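Local coordinates for synaptic vesicle glycoprotein 2C (Homo sapiens, PDB 4JRA) that belongs to a synaptic vesicle glycoprotein family and, through its luminal domain, is recognised by botulinum neurotoxin A as a protein receptor, at residues Val35-Tyr40 with Gly56-Asn61. Numbering follows the deposited sequence.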
loop_
_atom_site.group_PDB
_atom_site.type_symbol
_atom_site.label_atom_id
_atom_site.label_comp_id
_atom_site.label_asym_id
_atom_site.label_seq_id
_atom_site.Cartn_x
_atom_site.Cartn_y
_atom_site.Cartn_z
ATOM N N VAL D 35 -17.736 13.316 28.677
ATOM C CA VAL D 35 -16.461 13.067 29.338
ATOM C C VAL D 35 -16.086 14.280 30.191
ATOM O O VAL D 35 -16.034 14.189 31.412
ATOM C CB VAL D 35 -15.333 12.669 28.308
ATOM C CG1 VAL D 35 -15.381 13.514 27.026
ATOM C CG2 VAL D 35 -13.954 12.724 28.935
ATOM N N GLU D 36 -15.836 15.404 29.527
ATOM C CA GLU D 36 -15.617 16.712 30.152
ATOM C C GLU D 36 -15.483 17.738 29.025
ATOM O O GLU D 36 -14.730 18.703 29.129
ATOM C CB GLU D 36 -14.360 16.718 31.031
ATOM C CG GLU D 36 -14.256 17.904 32.008
ATOM C CD GLU D 36 -13.804 17.511 33.421
ATOM O OE1 GLU D 36 -14.638 17.496 34.365
ATOM O OE2 GLU D 36 -12.602 17.229 33.597
ATOM N N ARG D 37 -16.204 17.496 27.929
ATOM C CA ARG D 37 -16.258 18.415 26.802
ATOM C C ARG D 37 -17.605 18.256 26.123
ATOM O O ARG D 37 -18.187 17.168 26.123
ATOM C CB ARG D 37 -15.121 18.156 25.802
ATOM C CG ARG D 37 -15.228 16.854 24.993
ATOM C CD ARG D 37 -14.606 16.974 23.612
ATOM N NE ARG D 37 -13.150 17.088 23.650
ATOM C CZ ARG D 37 -12.302 16.356 22.929
ATOM N NH1 ARG D 37 -12.731 15.424 22.087
ATOM N NH2 ARG D 37 -10.997 16.556 23.052
ATOM N N ASP D 38 -18.099 19.345 25.545
ATOM C CA ASP D 38 -19.399 19.345 24.878
ATOM C C ASP D 38 -19.337 18.534 23.583
ATOM O O ASP D 38 -18.376 18.623 22.831
ATOM C CB ASP D 38 -19.835 20.773 24.573
ATOM C CG ASP D 38 -20.414 21.488 25.779
ATOM O OD1 ASP D 38 -21.177 20.867 26.547
ATOM O OD2 ASP D 38 -20.104 22.686 25.954
ATOM N N LYS D 39 -20.388 17.772 23.317
ATOM C CA LYS D 39 -20.357 16.744 22.287
ATOM C C LYS D 39 -21.749 16.519 21.706
ATOM O O LYS D 39 -22.726 16.404 22.437
ATOM C CB LYS D 39 -19.834 15.453 22.906
ATOM C CG LYS D 39 -19.733 14.276 21.964
ATOM C CD LYS D 39 -19.392 12.989 22.723
ATOM C CE LYS D 39 -18.227 13.171 23.717
ATOM N NZ LYS D 39 -18.545 13.786 25.060
ATOM N N TYR D 40 -21.837 16.462 20.386
ATOM C CA TYR D 40 -23.121 16.323 19.712
ATOM C C TYR D 40 -22.948 15.346 18.553
ATOM O O TYR D 40 -22.310 15.673 17.562
ATOM C CB TYR D 40 -23.605 17.693 19.214
ATOM C CG TYR D 40 -24.911 17.635 18.443
ATOM C CD1 TYR D 40 -25.954 16.824 18.868
ATOM C CD2 TYR D 40 -25.102 18.389 17.288
ATOM C CE1 TYR D 40 -27.135 16.755 18.167
ATOM C CE2 TYR D 40 -26.288 18.330 16.584
ATOM C CZ TYR D 40 -27.299 17.510 17.029
ATOM O OH TYR D 40 -28.488 17.434 16.334
ATOM N N GLY D 56 -16.104 25.195 21.062
ATOM C CA GLY D 56 -15.860 24.208 22.094
ATOM C C GLY D 56 -16.573 22.886 21.902
ATOM O O GLY D 56 -16.674 22.094 22.835
ATOM N N MET D 57 -17.037 22.629 20.684
ATOM C CA MET D 57 -17.878 21.467 20.405
ATOM C C MET D 57 -17.080 20.311 19.824
ATOM O O MET D 57 -16.142 20.530 19.058
ATOM C CB MET D 57 -18.962 21.836 19.388
ATOM C CG MET D 57 -19.733 23.108 19.689
ATOM S SD MET D 57 -20.535 23.060 21.297
ATOM C CE MET D 57 -21.283 21.435 21.348
ATOM N N GLU D 58 -17.459 19.084 20.182
ATOM C CA GLU D 58 -17.074 17.898 19.427
ATOM C C GLU D 58 -18.296 17.433 18.620
ATOM O O GLU D 58 -19.376 17.250 19.178
ATOM C CB GLU D 58 -16.581 16.762 20.347
ATOM C CG GLU D 58 -16.296 15.457 19.590
ATOM C CD GLU D 58 -15.993 14.277 20.469
ATOM O OE1 GLU D 58 -15.743 14.471 21.665
ATOM O OE2 GLU D 58 -16.016 13.135 19.968
ATOM N N TYR D 59 -18.139 17.262 17.306
ATOM C CA TYR D 59 -19.206 16.713 16.462
ATOM C C TYR D 59 -18.817 15.313 16.021
ATOM O O TYR D 59 -18.029 15.171 15.111
ATOM C CB TYR D 59 -19.440 17.608 15.243
ATOM C CG TYR D 59 -19.978 18.981 15.619
ATOM C CD1 TYR D 59 -21.322 19.185 15.851
ATOM C CD2 TYR D 59 -19.134 20.064 15.768
ATOM C CE1 TYR D 59 -21.812 20.445 16.211
ATOM C CE2 TYR D 59 -19.617 21.325 16.124
ATOM C CZ TYR D 59 -20.954 21.508 16.345
ATOM O OH TYR D 59 -21.428 22.755 16.700
ATOM N N ASP D 60 -19.355 14.282 16.666
ATOM C CA ASP D 60 -19.024 12.907 16.313
ATOM C C ASP D 60 -20.014 12.333 15.314
ATOM O O ASP D 60 -21.211 12.268 15.577
ATOM C CB ASP D 60 -19.019 12.011 17.555
ATOM C CG ASP D 60 -18.388 10.656 17.298
ATOM O OD1 ASP D 60 -18.036 10.375 16.142
ATOM O OD2 ASP D 60 -18.234 9.868 18.251
ATOM N N ASN D 61 -19.494 11.865 14.187
ATOM C CA ASN D 61 -20.313 11.320 13.112
ATOM C C ASN D 61 -21.573 12.133 12.867
ATOM O O ASN D 61 -22.692 11.670 13.093
ATOM C CB ASN D 61 -20.653 9.854 13.362
ATOM C CG ASN D 61 -21.073 9.146 12.102
ATOM O OD1 ASN D 61 -20.229 8.722 11.320
ATOM N ND2 ASN D 61 -22.373 9.035 11.882
#
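Lys39 and Glu58 both hold CG anti to the backbone N (chi1 -180° and 175°), which keeps these bridge partners, already on one face, alongside until Lys39 CE lies 3.5 Å from Glu58 OE1. Their strands, 38-40 and 57-60, belong to successive coils at the N-terminal end of a right-handed quadrilateral beta-helix, the pentapeptide-repeat fold of the SV2 luminal domain, with 38-40 outermost. Two backbone bonds fix the register: Glu58 N donates to Asp38 O at 2.8 Å, and Glu58 O accepts from Tyr40 N at 2.9 Å. Glu58 thus brackets Lys39, whose CA also lies 3.3 Å from Glu58 O. A further bond, Asp60 N to Tyr40 O at 3.4 Å, is weak.

On the Lys39 face, Arg37, its chain kinked at chi2 and chi3, passes Glu58 OE1 with CD and turns NH1 to it in a salt bridge of 3.2 Å. The N-H...O angle of 168° is nearly straight; OE1 lies in the guanidinium plane, whereas NH1 sits above the carboxylate plane. Lys39 adds opposite charge without closing an ion pair, and Lys80 of the next coil is a weak, long partner of Glu58 OE2.

On the opposite face, Tyr40 and Tyr59 meet at their ring edges, CD2 to CE1 at 4.0 Å, and Tyr59 continues the aromatic row to Phe79. Met57 curls back until its CE methyl rests 3.6 Å from Asp38 CB.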